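Local coordinates for protein alkylpurine DNA glycosylase AlkC (Pseudomonas fluorescens, PDB 5VHV) that excises alkylated purine bases from damaged DNA in base excision repair, probably without flipping the lesion out of the double helix, at residues A[16-21]-A[32-37]; A[22-27]-A[76-81]; A[210-215]-A[227-232]; A[258-263]-A[269-274]; A[326-329]-A[335-338]. All coordinates share one frame; numbering follows the deposited sequence.

Interaction 1 of 5, residues A[16-21]-A[32-37]; sequences HIASEM and GFLKHA
Around the nearest pair of CA atoms, Ala18 and Phe33 at 7.3 Å, segments 16-21 and 32-37 run nearly antiparallel, their helix axes at 153° to each other and 10.3 Å apart at closest approach. At that spacing a long side chain from one helix meets a short one from the other. Phe33 supplies the reach: its CG stands anti to the backbone N (chi1 164°), which throws the ring across the gap. Ala18 meets it with a methyl, CB lying 3.8 Å from Phe33 CD2 and almost as near to CE2. Farther out, the ring's end is met by the branch methyl of Ile17, whose CG2 is 4.0 Å from Phe33 CZ; the two side chains cross at about a right angle. Leu34 adds a looser touch, its CG 4.3 Å from Ala18 CB. The small Ala18 leaves room for the ring, while the beta-branched Ile17 offers a compact apolar surface to its end. Ser56 and Leu57 of helix 46-60 also pack on Phe33. An alanine at Phe33 is likely to open a gap between the helices and leave the methyls of Ile17 and Ala18 without their main partner here. This all-apolar seam joins the antiparallel helices 11-24 and 30-38, a helix-to-helix packing consistent with the HEAT-like, all-helical architecture of DNA alkylation repair enzymes.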
# COMPACT_ATOMS: atom_id res chain seq x y z
N HIS A 16 -1.67 -26.90 13.61
CA HIS A 16 -2.78 -26.18 14.22
C HIS A 16 -3.99 -26.14 13.29
O HIS A 16 -5.12 -26.40 13.73
CB HIS A 16 -2.32 -24.76 14.60
CG HIS A 16 -3.41 -23.73 14.70
ND1 HIS A 16 -4.28 -23.64 15.77
CD2 HIS A 16 -3.70 -22.67 13.89
CE1 HIS A 16 -5.09 -22.61 15.59
NE2 HIS A 16 -4.76 -22.01 14.46
N ILE A 17 -3.76 -25.86 12.01
CA ILE A 17 -4.86 -25.85 11.04
C ILE A 17 -5.52 -27.22 10.99
O ILE A 17 -6.76 -27.34 10.98
CB ILE A 17 -4.34 -25.42 9.65
CG1 ILE A 17 -3.86 -23.95 9.67
CG2 ILE A 17 -5.45 -25.54 8.59
CD1 ILE A 17 -3.06 -23.54 8.45
N ALA A 18 -4.72 -28.28 10.92
CA ALA A 18 -5.28 -29.62 10.86
C ALA A 18 -6.09 -29.95 12.12
O ALA A 18 -7.15 -30.56 12.04
CB ALA A 18 -4.17 -30.66 10.68
N SER A 19 -5.58 -29.56 13.30
CA SER A 19 -6.30 -29.85 14.53
C SER A 19 -7.64 -29.12 14.58
O SER A 19 -8.66 -29.69 15.01
CB SER A 19 -5.45 -29.47 15.74
OG SER A 19 -4.23 -30.19 15.73
N GLU A 20 -7.66 -27.86 14.15
CA GLU A 20 -8.92 -27.13 14.16
C GLU A 20 -9.87 -27.65 13.07
O GLU A 20 -11.09 -27.64 13.26
CB GLU A 20 -8.65 -25.64 13.99
CG GLU A 20 -7.84 -25.03 15.15
CD GLU A 20 -8.47 -25.23 16.51
OE1 GLU A 20 -9.71 -25.21 16.62
OE2 GLU A 20 -7.71 -25.42 17.48
N MET A 21 -9.32 -28.13 11.95
CA MET A 21 -10.18 -28.77 10.95
C MET A 21 -10.81 -30.04 11.51
O MET A 21 -11.99 -30.31 11.25
CB MET A 21 -9.39 -29.11 9.69
CG MET A 21 -9.34 -28.02 8.64
SD MET A 21 -10.95 -27.54 7.99
CE MET A 21 -11.71 -29.09 7.56
N GLY A 32 -3.37 -36.95 5.69
CA GLY A 32 -3.21 -36.65 4.27
C GLY A 32 -3.00 -35.18 4.01
O GLY A 32 -2.21 -34.80 3.14
N PHE A 33 -3.69 -34.32 4.78
CA PHE A 33 -3.52 -32.89 4.63
C PHE A 33 -2.08 -32.49 4.93
O PHE A 33 -1.46 -31.74 4.16
CB PHE A 33 -4.48 -32.15 5.56
CG PHE A 33 -4.14 -30.70 5.77
CD1 PHE A 33 -4.49 -29.74 4.83
CD2 PHE A 33 -3.49 -30.29 6.93
CE1 PHE A 33 -4.19 -28.41 5.04
CE2 PHE A 33 -3.18 -28.96 7.14
CZ PHE A 33 -3.53 -28.02 6.18
N LEU A 34 -1.54 -32.99 6.04
CA LEU A 34 -0.18 -32.63 6.43
C LEU A 34 0.83 -33.15 5.42
O LEU A 34 1.77 -32.43 5.05
CB LEU A 34 0.12 -33.16 7.84
CG LEU A 34 -0.63 -32.41 8.96
CD1 LEU A 34 -0.47 -33.14 10.29
CD2 LEU A 34 -0.14 -30.98 9.09
N LYS A 35 0.65 -34.39 4.95
CA LYS A 35 1.56 -34.92 3.94
C LYS A 35 1.59 -34.03 2.70
O LYS A 35 2.65 -33.71 2.17
CB LYS A 35 1.15 -36.35 3.57
CG LYS A 35 2.10 -36.99 2.57
CD LYS A 35 1.68 -38.43 2.28
CE LYS A 35 2.63 -39.11 1.31
NZ LYS A 35 2.13 -40.47 0.96
N HIS A 36 0.40 -33.63 2.24
CA HIS A 36 0.28 -32.81 1.03
C HIS A 36 0.87 -31.42 1.24
O HIS A 36 1.58 -30.89 0.37
CB HIS A 36 -1.20 -32.74 0.65
CG HIS A 36 -1.47 -32.23 -0.73
ND1 HIS A 36 -1.34 -30.90 -1.07
CD2 HIS A 36 -1.90 -32.85 -1.86
CE1 HIS A 36 -1.67 -30.73 -2.33
NE2 HIS A 36 -2.03 -31.89 -2.83
N ALA A 37 0.57 -30.80 2.37
CA ALA A 37 1.00 -29.43 2.62
C ALA A 37 2.51 -29.33 2.84
O ALA A 37 3.12 -28.33 2.45
CB ALA A 37 0.25 -28.87 3.82

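Interaction 2 of 5, residues A[22-27]-A[76-81]; sequences TAVYPA and APRLNS
Arg78 sets out toward Ala23 and Val24 with its CG beside the backbone N (chi1 -49°), runs on extended, then bends at chi3 (66°) and swings its guanidinium across the last turn of helix 11-24. The contact belongs to the surface of the alpha-helical, HEAT-like part of the fold: the C-terminal end of that helix meets the loop that follows helix 65-75. The aliphatic part of the arginine goes to the valine, with Arg78 CD 3.5 Å from Val24 CG1, and the two side chains slide past each other in opposite directions. Val24 also packs on Ala74 of helix 65-75, so this branched apolar residue fills the angle between its own helix end and the neighbouring helix. The flat end of Arg78 goes instead to Ala23, whose methyl lies over one face of the guanidinium, displaced toward the rim. A side chain as small as alanine lets the planar group come down close to the helix without bending away. What fixes the rotation of that group is probably the acidic residue one turn earlier on the same helix: Arg78 NE forms a salt bridge with Glu20 OE1. The charge thus has its mate on helix 11-24, while the methyl beside it presses on the plane, Ala23 CB being 3.3 Å from Arg78 NH2.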
# COMPACT_ATOMS: atom_id res chain seq x y z
N THR A 22 -10.03 -30.85 12.23
CA THR A 22 -10.59 -32.03 12.87
C THR A 22 -11.69 -31.65 13.86
O THR A 22 -12.67 -32.38 14.01
CB THR A 22 -9.47 -32.81 13.57
OG1 THR A 22 -8.66 -33.46 12.58
CG2 THR A 22 -10.02 -33.85 14.54
N ALA A 23 -11.53 -30.51 14.54
CA ALA A 23 -12.54 -30.09 15.50
C ALA A 23 -13.87 -29.79 14.81
O ALA A 23 -14.93 -30.11 15.35
CB ALA A 23 -12.07 -28.88 16.31
N VAL A 24 -13.83 -29.18 13.62
CA VAL A 24 -15.08 -28.89 12.92
C VAL A 24 -15.54 -30.06 12.05
O VAL A 24 -16.72 -30.10 11.65
CB VAL A 24 -14.99 -27.62 12.04
CG1 VAL A 24 -14.47 -26.43 12.86
CG2 VAL A 24 -14.14 -27.82 10.81
N TYR A 25 -14.67 -31.02 11.78
CA TYR A 25 -14.93 -32.08 10.81
C TYR A 25 -14.22 -33.33 11.30
O TYR A 25 -13.07 -33.60 10.92
CB TYR A 25 -14.46 -31.67 9.42
CG TYR A 25 -14.62 -32.68 8.32
CD1 TYR A 25 -15.69 -33.58 8.30
CD2 TYR A 25 -13.70 -32.74 7.29
CE1 TYR A 25 -15.82 -34.50 7.27
CE2 TYR A 25 -13.83 -33.67 6.25
CZ TYR A 25 -14.89 -34.53 6.24
OH TYR A 25 -15.00 -35.45 5.20
N PRO A 26 -14.86 -34.11 12.17
CA PRO A 26 -14.15 -35.20 12.84
C PRO A 26 -13.49 -36.20 11.90
O PRO A 26 -12.42 -36.72 12.22
CB PRO A 26 -15.25 -35.85 13.69
CG PRO A 26 -16.15 -34.73 14.02
CD PRO A 26 -16.17 -33.84 12.80
N ALA A 27 -14.08 -36.45 10.73
CA ALA A 27 -13.54 -37.40 9.76
C ALA A 27 -12.44 -36.79 8.88
O ALA A 27 -11.99 -37.44 7.93
CB ALA A 27 -14.67 -37.94 8.89
N ALA A 76 -13.08 -20.53 10.43
CA ALA A 76 -12.52 -19.18 10.44
C ALA A 76 -12.29 -18.63 11.85
O ALA A 76 -11.17 -18.20 12.13
CB ALA A 76 -13.41 -18.26 9.61
N PRO A 77 -13.27 -18.65 12.77
CA PRO A 77 -13.02 -18.09 14.11
C PRO A 77 -12.06 -18.91 14.98
O PRO A 77 -11.61 -18.41 16.01
CB PRO A 77 -14.42 -18.04 14.74
CG PRO A 77 -15.20 -19.09 14.00
CD PRO A 77 -14.68 -19.04 12.58
N ARG A 78 -11.74 -20.15 14.59
CA ARG A 78 -10.82 -20.98 15.35
C ARG A 78 -9.35 -20.73 15.01
O ARG A 78 -8.48 -21.21 15.75
CB ARG A 78 -11.13 -22.46 15.11
CG ARG A 78 -12.61 -22.81 15.28
CD ARG A 78 -12.86 -24.30 15.13
NE ARG A 78 -12.23 -25.04 16.20
CZ ARG A 78 -12.85 -25.53 17.27
NH1 ARG A 78 -14.16 -25.39 17.42
NH2 ARG A 78 -12.16 -26.16 18.20
N LEU A 79 -9.07 -20.02 13.92
CA LEU A 79 -7.70 -19.76 13.51
C LEU A 79 -7.08 -18.65 14.35
O LEU A 79 -7.74 -17.67 14.67
CB LEU A 79 -7.64 -19.38 12.03
CG LEU A 79 -8.16 -20.46 11.06
CD1 LEU A 79 -8.06 -19.99 9.63
CD2 LEU A 79 -7.40 -21.75 11.23
N ASN A 80 -5.80 -18.83 14.70
CA ASN A 80 -5.09 -17.93 15.60
C ASN A 80 -4.32 -16.82 14.89
O ASN A 80 -3.53 -16.13 15.54
CB ASN A 80 -4.14 -18.72 16.50
CG ASN A 80 -3.06 -19.48 15.74
OD1 ASN A 80 -2.71 -19.16 14.60
ND2 ASN A 80 -2.51 -20.51 16.40
N SER A 81 -4.55 -16.61 13.59
CA SER A 81 -3.83 -15.60 12.81
C SER A 81 -4.68 -15.06 11.67
O SER A 81 -5.22 -15.84 10.88
CB SER A 81 -2.53 -16.19 12.25
OG SER A 81 -2.02 -15.34 11.22

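Interaction 3 of 5, residues A[210-215]-A[227-232]; sequences SLIEGW and RHALRS
Ile212, the residue that reaches across to Ala229 and Leu230, lies with its CG1 3.9 Å above one face of the Trp215 ring, offset toward the rim, so the indole backs the side chain that makes the contact. The other flat group is the guanidinium of Arg231, with the carbonyl of His228 at its edge: Arg231 NH1 donates to His228 O over 3.0 Å, the acceptor nearly in the guanidinium plane but the donor 42° above the carbonyl plane. Asn195 OD1 is a second partner of the same NH1. Between the segments the work is done by a single methyl. Ile212 is extended at chi2 (177°), and its CD1 meets Leu230 tip to tip, 3.9 Å from Leu230 CG and about as near to both of that residue's end methyls. Ala229 contributes its CB, 4.1 Å from Ile212 CD1, a small group suited to the flank of the isoleucine. Leu230 stands where helix 220-229 ends and helix 231-235 begins, and its side chain pins this junction to helix 205-213. Leu244 of helix 239-244 packs on both Ile212 and Leu230. The chemistry is therefore divided: a buried, purely apolar join depends on close packing, without directional bonds between the segments, while His228 and Ser232 pack against phosphates of the bound DNA and Arg231 against a modified base.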
# COMPACT_ATOMS: atom_id res chain seq x y z
N SER A 210 -8.53 16.52 -10.98
CA SER A 210 -9.85 17.07 -11.24
C SER A 210 -10.86 16.58 -10.21
O SER A 210 -11.70 17.36 -9.72
CB SER A 210 -10.30 16.72 -12.65
OG SER A 210 -9.52 17.42 -13.61
N LEU A 211 -10.82 15.28 -9.89
CA LEU A 211 -11.74 14.73 -8.90
C LEU A 211 -11.62 15.46 -7.57
O LEU A 211 -12.61 15.95 -7.02
CB LEU A 211 -11.45 13.24 -8.69
CG LEU A 211 -12.40 12.47 -7.77
CD1 LEU A 211 -13.75 12.24 -8.47
CD2 LEU A 211 -11.79 11.14 -7.30
N ILE A 212 -10.39 15.56 -7.04
CA ILE A 212 -10.22 16.13 -5.72
C ILE A 212 -10.45 17.64 -5.74
O ILE A 212 -10.88 18.23 -4.73
CB ILE A 212 -8.84 15.71 -5.17
CG1 ILE A 212 -8.76 14.19 -5.04
CG2 ILE A 212 -8.58 16.36 -3.83
CD1 ILE A 212 -7.39 13.68 -4.57
N GLU A 213 -10.26 18.28 -6.88
CA GLU A 213 -10.64 19.68 -6.98
C GLU A 213 -12.15 19.89 -6.83
O GLU A 213 -12.59 21.01 -6.60
CB GLU A 213 -10.13 20.25 -8.32
CG GLU A 213 -8.62 20.49 -8.29
CD GLU A 213 -8.01 20.76 -9.65
OE1 GLU A 213 -8.74 20.72 -10.66
OE2 GLU A 213 -6.79 21.00 -9.69
N GLY A 214 -12.95 18.83 -6.95
CA GLY A 214 -14.37 18.90 -6.70
C GLY A 214 -14.78 18.53 -5.29
O GLY A 214 -15.97 18.59 -4.96
N TRP A 215 -13.83 18.17 -4.45
CA TRP A 215 -14.10 17.70 -3.10
C TRP A 215 -14.17 18.85 -2.12
O TRP A 215 -13.61 19.93 -2.34
CB TRP A 215 -13.02 16.72 -2.65
CG TRP A 215 -13.13 15.37 -3.16
CD1 TRP A 215 -14.01 14.89 -4.09
CD2 TRP A 215 -12.30 14.28 -2.79
NE1 TRP A 215 -13.79 13.54 -4.30
CE2 TRP A 215 -12.73 13.15 -3.51
CE3 TRP A 215 -11.24 14.14 -1.88
CZ2 TRP A 215 -12.14 11.90 -3.36
CZ3 TRP A 215 -10.64 12.90 -1.75
CH2 TRP A 215 -11.09 11.80 -2.49
N ARG A 227 -4.66 14.39 0.99
CA ARG A 227 -3.22 14.53 1.17
C ARG A 227 -2.49 13.23 0.87
O ARG A 227 -1.41 13.24 0.28
CB ARG A 227 -2.88 15.01 2.59
CG ARG A 227 -1.35 15.14 2.78
CD ARG A 227 -0.92 15.91 4.01
NE ARG A 227 -1.42 17.29 4.05
CZ ARG A 227 -0.78 18.36 3.58
NH1 ARG A 227 0.41 18.27 3.01
NH2 ARG A 227 -1.35 19.55 3.69
N HIS A 228 -3.05 12.09 1.28
CA HIS A 228 -2.36 10.83 1.07
C HIS A 228 -2.59 10.27 -0.33
O HIS A 228 -1.71 9.59 -0.86
CB HIS A 228 -2.77 9.86 2.17
CG HIS A 228 -2.26 10.31 3.50
ND1 HIS A 228 -1.03 9.93 3.99
CD2 HIS A 228 -2.75 11.20 4.39
CE1 HIS A 228 -0.81 10.52 5.15
NE2 HIS A 228 -1.84 11.30 5.42
N ALA A 229 -3.72 10.60 -0.96
CA ALA A 229 -3.97 10.25 -2.35
C ALA A 229 -2.97 10.94 -3.26
O ALA A 229 -2.52 10.36 -4.26
CB ALA A 229 -5.39 10.67 -2.74
N LEU A 230 -2.65 12.19 -2.96
CA LEU A 230 -1.83 13.04 -3.81
C LEU A 230 -0.36 12.96 -3.45
O LEU A 230 0.44 13.71 -4.02
CB LEU A 230 -2.30 14.49 -3.71
CG LEU A 230 -3.70 14.79 -4.28
CD1 LEU A 230 -4.18 16.18 -3.90
CD2 LEU A 230 -3.68 14.62 -5.79
N ARG A 231 0.03 12.05 -2.57
CA ARG A 231 1.39 12.09 -2.03
C ARG A 231 2.46 11.93 -3.09
O ARG A 231 3.54 12.53 -2.97
CB ARG A 231 1.54 11.02 -0.95
CG ARG A 231 1.50 9.55 -1.43
CD ARG A 231 1.43 8.68 -0.20
NE ARG A 231 1.57 7.25 -0.42
CZ ARG A 231 0.56 6.40 -0.56
NH1 ARG A 231 -0.69 6.82 -0.59
NH2 ARG A 231 0.81 5.10 -0.65
N SER A 232 2.22 11.13 -4.14
CA SER A 232 3.22 10.98 -5.18
C SER A 232 3.30 12.24 -6.03
O SER A 232 4.39 12.73 -6.34
CB SER A 232 2.92 9.75 -6.04
OG SER A 232 2.91 8.56 -5.26

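Interaction 4 of 5, residues A[258-263]-A[269-274]; sequences LMVTPA and ERINLS
Two hydrogen-bonded pairs of an antiparallel ladder, Met259 with Ser274 and Thr261 with Asn272, hold these strands together, their directions 173° apart. Met259 N and Ser274 O are joined at 3.0 Å, and Ser274 N returns the bond to Met259 O at the same length. At the second pair Thr261 N reaches Asn272 O over 3.1 Å, while Asn272 N closes on Thr261 O at 2.8 Å. Thr261 O is gripped twice, because Asn272 turns its CG beside its own backbone N (chi1 -58°) and brings its ND2 to 3.3 Å from Thr261 O, a weak bond. On the same face Ser274 OG sits beside Met259 CG. The opposite face is apolar. Val260 and Leu273 form the non-hydrogen-bonded pair between the two, and Val260 divides its branches, CG2 lying 3.9 Å from Leu273 CD1 and CG1 turned to Ile271 CB. Leu258 CD1 extends the patch, 3.8 Å from Leu273 CD1. Pro262, preceded by a cis peptide, ends the ladder with its CD against Arg270 O. Farther out, Phe357 of strand 350-359 packs on both Val260 and Ile271, and Val343 and Val345 of strand 339-347 on Leu273 and Leu258. On the other flank the backbone of strand 270-279 bonds to strand 319-327. This beta hairpin thus has two chemistries: branched apolar residues face the domain core, whereas threonine, asparagine and serine, with the exposed Met259 among them, lie on the more open face, where the Asn272 amide adds a weak extra bond to the backbone ladder.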
# COMPACT_ATOMS: atom_id res chain seq x y z
N LEU A 258 23.06 26.14 3.52
CA LEU A 258 22.76 24.81 2.99
C LEU A 258 24.03 23.98 2.96
O LEU A 258 25.06 24.43 2.46
CB LEU A 258 22.15 24.90 1.59
CG LEU A 258 21.99 23.56 0.85
CD1 LEU A 258 21.06 22.62 1.58
CD2 LEU A 258 21.48 23.73 -0.58
N MET A 259 23.99 22.79 3.54
CA MET A 259 25.15 21.92 3.50
C MET A 259 24.73 20.47 3.64
O MET A 259 23.66 20.15 4.20
CB MET A 259 26.15 22.29 4.60
CG MET A 259 25.71 21.97 6.00
SD MET A 259 26.91 22.58 7.26
CE MET A 259 26.48 24.31 7.28
N VAL A 260 25.57 19.59 3.12
CA VAL A 260 25.52 18.17 3.42
C VAL A 260 26.87 17.80 4.01
O VAL A 260 27.91 18.16 3.44
CB VAL A 260 25.18 17.33 2.18
CG1 VAL A 260 25.29 15.85 2.47
CG2 VAL A 260 23.78 17.64 1.70
N THR A 261 26.86 17.15 5.16
CA THR A 261 28.09 16.73 5.81
C THR A 261 27.96 15.28 6.25
O THR A 261 26.85 14.82 6.54
CB THR A 261 28.41 17.59 7.04
OG1 THR A 261 27.37 17.43 7.99
CG2 THR A 261 28.49 19.03 6.65
N PRO A 262 29.07 14.52 6.25
CA PRO A 262 30.39 14.90 5.72
C PRO A 262 30.37 14.99 4.20
O PRO A 262 29.47 14.46 3.56
CB PRO A 262 31.30 13.74 6.14
CG PRO A 262 30.49 12.88 7.10
CD PRO A 262 29.05 13.14 6.76
N ALA A 263 31.38 15.64 3.64
CA ALA A 263 31.47 15.78 2.18
C ALA A 263 31.76 14.44 1.51
O ALA A 263 31.41 14.25 0.34
CB ALA A 263 32.56 16.79 1.84
N GLU A 269 27.80 4.90 6.48
CA GLU A 269 27.80 6.11 7.30
C GLU A 269 26.51 6.91 7.08
O GLU A 269 25.69 6.60 6.22
CB GLU A 269 29.01 6.98 6.96
CG GLU A 269 30.36 6.44 7.35
CD GLU A 269 31.49 7.41 6.92
OE1 GLU A 269 32.34 7.03 6.11
OE2 GLU A 269 31.48 8.58 7.37
N ARG A 270 26.35 7.95 7.89
CA ARG A 270 25.24 8.88 7.76
C ARG A 270 25.67 10.17 7.10
O ARG A 270 26.78 10.66 7.32
CB ARG A 270 24.66 9.24 9.14
CG ARG A 270 23.62 8.27 9.71
CD ARG A 270 24.23 7.05 10.32
NE ARG A 270 23.24 6.23 11.04
CZ ARG A 270 23.47 4.97 11.41
NH1 ARG A 270 24.63 4.40 11.15
NH2 ARG A 270 22.52 4.29 12.04
N ILE A 271 24.76 10.75 6.34
CA ILE A 271 24.88 12.13 5.90
C ILE A 271 23.89 12.96 6.69
O ILE A 271 22.93 12.45 7.26
CB ILE A 271 24.64 12.29 4.39
CG1 ILE A 271 23.21 11.86 4.02
CG2 ILE A 271 25.68 11.49 3.64
CD1 ILE A 271 22.75 12.30 2.62
N ASN A 272 24.16 14.27 6.73
CA ASN A 272 23.32 15.24 7.42
C ASN A 272 23.04 16.39 6.47
O ASN A 272 23.95 17.13 6.10
CB ASN A 272 23.99 15.75 8.68
CG ASN A 272 24.33 14.64 9.64
OD1 ASN A 272 23.53 14.29 10.51
ND2 ASN A 272 25.51 14.05 9.48
N LEU A 273 21.78 16.53 6.10
CA LEU A 273 21.31 17.64 5.28
C LEU A 273 20.78 18.73 6.21
O LEU A 273 19.92 18.47 7.06
CB LEU A 273 20.19 17.16 4.35
CG LEU A 273 19.39 18.25 3.63
CD1 LEU A 273 20.27 19.08 2.68
CD2 LEU A 273 18.26 17.59 2.84
N SER A 274 21.29 19.95 6.06
CA SER A 274 20.74 21.02 6.87
C SER A 274 20.75 22.34 6.10
O SER A 274 21.56 22.55 5.20
CB SER A 274 21.50 21.17 8.21
OG SER A 274 22.86 21.55 8.03

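Interaction 5 of 5, residues A[326-329]-A[335-338]; sequences QHIR and KHYP. With nucleotides of chain C.
Tyr337 OH donates a 2.6 Å hydrogen bond to OP2 of DT3 of chain C, a phosphate oxygen lying at the edge of the tyrosine ring, near its plane. A phenol suits this place, being long enough to extend from the loop and ending in a donor for the DNA backbone. The loop connects strands 319-327 and 339-347 of the C-terminal beta domain, consistent with an immunoglobulin-like fold. One residue earlier, His336 faces the protein instead. With CG beside its backbone N (chi1 -58°), its ring is carried to the end of strand 319-327, where Ile328 covers one face in a CH-pi contact, CG2 4.1 Å from the ring centroid and 29° off the normal. The methyl branch of Ile328 suits a flat ring, and the two side chains cross at about a right angle. Leu267 also packs on His336, whose backbone N bonds to Asp330 OD1. An alanine in place of His336 would probably leave Ile328 CG2 without the ring it packs on and give the loop carrying Tyr337 more freedom to shift. The imidazole also comes close to the next backbone carbonyl, His336 CE1 lying 3.0 Å from Arg329 O.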
# COMPACT_ATOMS: atom_id res chain seq x y z
N GLN A 326 20.48 10.96 7.25
CA GLN A 326 20.09 9.80 6.44
C GLN A 326 21.21 8.78 6.46
O GLN A 326 22.38 9.12 6.29
CB GLN A 326 19.75 10.20 5.00
CG GLN A 326 19.01 9.11 4.23
CD GLN A 326 18.66 9.51 2.82
OE1 GLN A 326 18.33 10.66 2.54
NE2 GLN A 326 18.78 8.55 1.90
N HIS A 327 20.84 7.53 6.69
CA HIS A 327 21.79 6.43 6.84
C HIS A 327 21.98 5.78 5.48
O HIS A 327 21.07 5.14 4.96
CB HIS A 327 21.27 5.45 7.88
CG HIS A 327 22.14 4.25 8.11
ND1 HIS A 327 21.67 3.12 8.74
CD2 HIS A 327 23.44 4.00 7.81
CE1 HIS A 327 22.63 2.22 8.83
NE2 HIS A 327 23.72 2.73 8.26
N ILE A 328 23.16 5.98 4.87
CA ILE A 328 23.42 5.51 3.52
C ILE A 328 24.12 4.15 3.62
O ILE A 328 25.32 4.07 3.91
CB ILE A 328 24.27 6.50 2.72
CG1 ILE A 328 23.69 7.92 2.78
CG2 ILE A 328 24.40 6.02 1.28
CD1 ILE A 328 22.31 8.07 2.15
N ARG A 329 23.38 3.09 3.34
CA ARG A 329 23.91 1.74 3.44
C ARG A 329 23.13 0.87 2.47
O ARG A 329 21.97 1.15 2.17
CB ARG A 329 23.83 1.21 4.87
CG ARG A 329 22.48 0.65 5.30
CD ARG A 329 21.41 1.72 5.45
NE ARG A 329 20.19 1.17 6.03
CZ ARG A 329 19.07 1.87 6.22
NH1 ARG A 329 19.01 3.16 5.90
NH2 ARG A 329 18.00 1.26 6.74
N LYS A 335 20.71 -0.73 -3.77
CA LYS A 335 22.16 -0.86 -3.78
C LYS A 335 22.77 0.47 -4.21
O LYS A 335 22.20 1.21 -5.02
CB LYS A 335 22.59 -1.97 -4.74
CG LYS A 335 24.10 -2.21 -4.80
CD LYS A 335 24.42 -3.52 -5.54
CE LYS A 335 25.86 -3.59 -5.99
NZ LYS A 335 26.84 -3.70 -4.88
N HIS A 336 23.94 0.78 -3.65
CA HIS A 336 24.61 2.04 -3.90
C HIS A 336 25.89 1.82 -4.69
O HIS A 336 26.50 0.74 -4.67
CB HIS A 336 24.92 2.80 -2.61
CG HIS A 336 23.70 3.09 -1.79
ND1 HIS A 336 23.07 2.12 -1.04
CD2 HIS A 336 22.97 4.22 -1.65
CE1 HIS A 336 22.00 2.64 -0.46
NE2 HIS A 336 21.92 3.92 -0.80
N TYR A 337 26.30 2.88 -5.38
CA TYR A 337 27.45 2.86 -6.26
C TYR A 337 28.27 4.12 -6.02
O TYR A 337 27.70 5.18 -5.72
CB TYR A 337 26.98 2.79 -7.71
CG TYR A 337 26.16 1.54 -7.95
CD1 TYR A 337 24.81 1.51 -7.65
CD2 TYR A 337 26.76 0.39 -8.44
CE1 TYR A 337 24.05 0.36 -7.86
CE2 TYR A 337 26.03 -0.76 -8.64
CZ TYR A 337 24.67 -0.77 -8.36
OH TYR A 337 23.93 -1.92 -8.57
N PRO A 338 29.59 4.03 -6.11
CA PRO A 338 30.44 5.15 -5.70
C PRO A 338 30.34 6.33 -6.66
O PRO A 338 30.10 6.17 -7.85
CB PRO A 338 31.85 4.56 -5.72
CG PRO A 338 31.77 3.43 -6.69
CD PRO A 338 30.39 2.86 -6.51
P DT C 3 21.00 -1.01 -9.97
OP1 DT C 3 21.74 0.10 -10.60
OP2 DT C 3 21.33 -1.56 -8.65
O5' DT C 3 19.44 -0.70 -9.90
C5' DT C 3 18.83 -0.11 -11.00
C4' DT C 3 17.34 -0.01 -10.82
O4' DT C 3 16.75 -1.32 -10.77
C3' DT C 3 16.89 0.67 -9.52
O3' DT C 3 16.60 2.02 -9.77
C2' DT C 3 15.65 -0.14 -9.08
C1' DT C 3 15.48 -1.17 -10.20
N1 DT C 3 15.01 -2.52 -9.79
C2 DT C 3 13.75 -2.94 -10.19
O2 DT C 3 12.98 -2.23 -10.80
N3 DT C 3 13.43 -4.22 -9.83
C4 DT C 3 14.22 -5.11 -9.14
O4 DT C 3 13.84 -6.24 -8.86
C5 DT C 3 15.54 -4.62 -8.77
C7 DT C 3 16.48 -5.49 -8.01
C6 DT C 3 15.86 -3.36 -9.12

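From the N terminus, interaction 1 closes the short turn between helices 11-24 and 30-38. Interaction 2 crosses it, since 22-27 lies between the segments of interaction 1 while 76-81 follows both; it closes a longer, mostly helical loop. The two share helix 11-24 and touch through the Glu20-Arg78 salt bridge. The remaining contacts follow in series. Interaction 3 closes a short, mostly helical connection, its centre about 44 Å from that of interaction 2 and on the opposite side of the chain's centre, beside the DNA. Interactions 4 and 5 close a hairpin and a loop in the beta domain, and strands 270-279 and 319-327, neighbours in one sheet, join them directly.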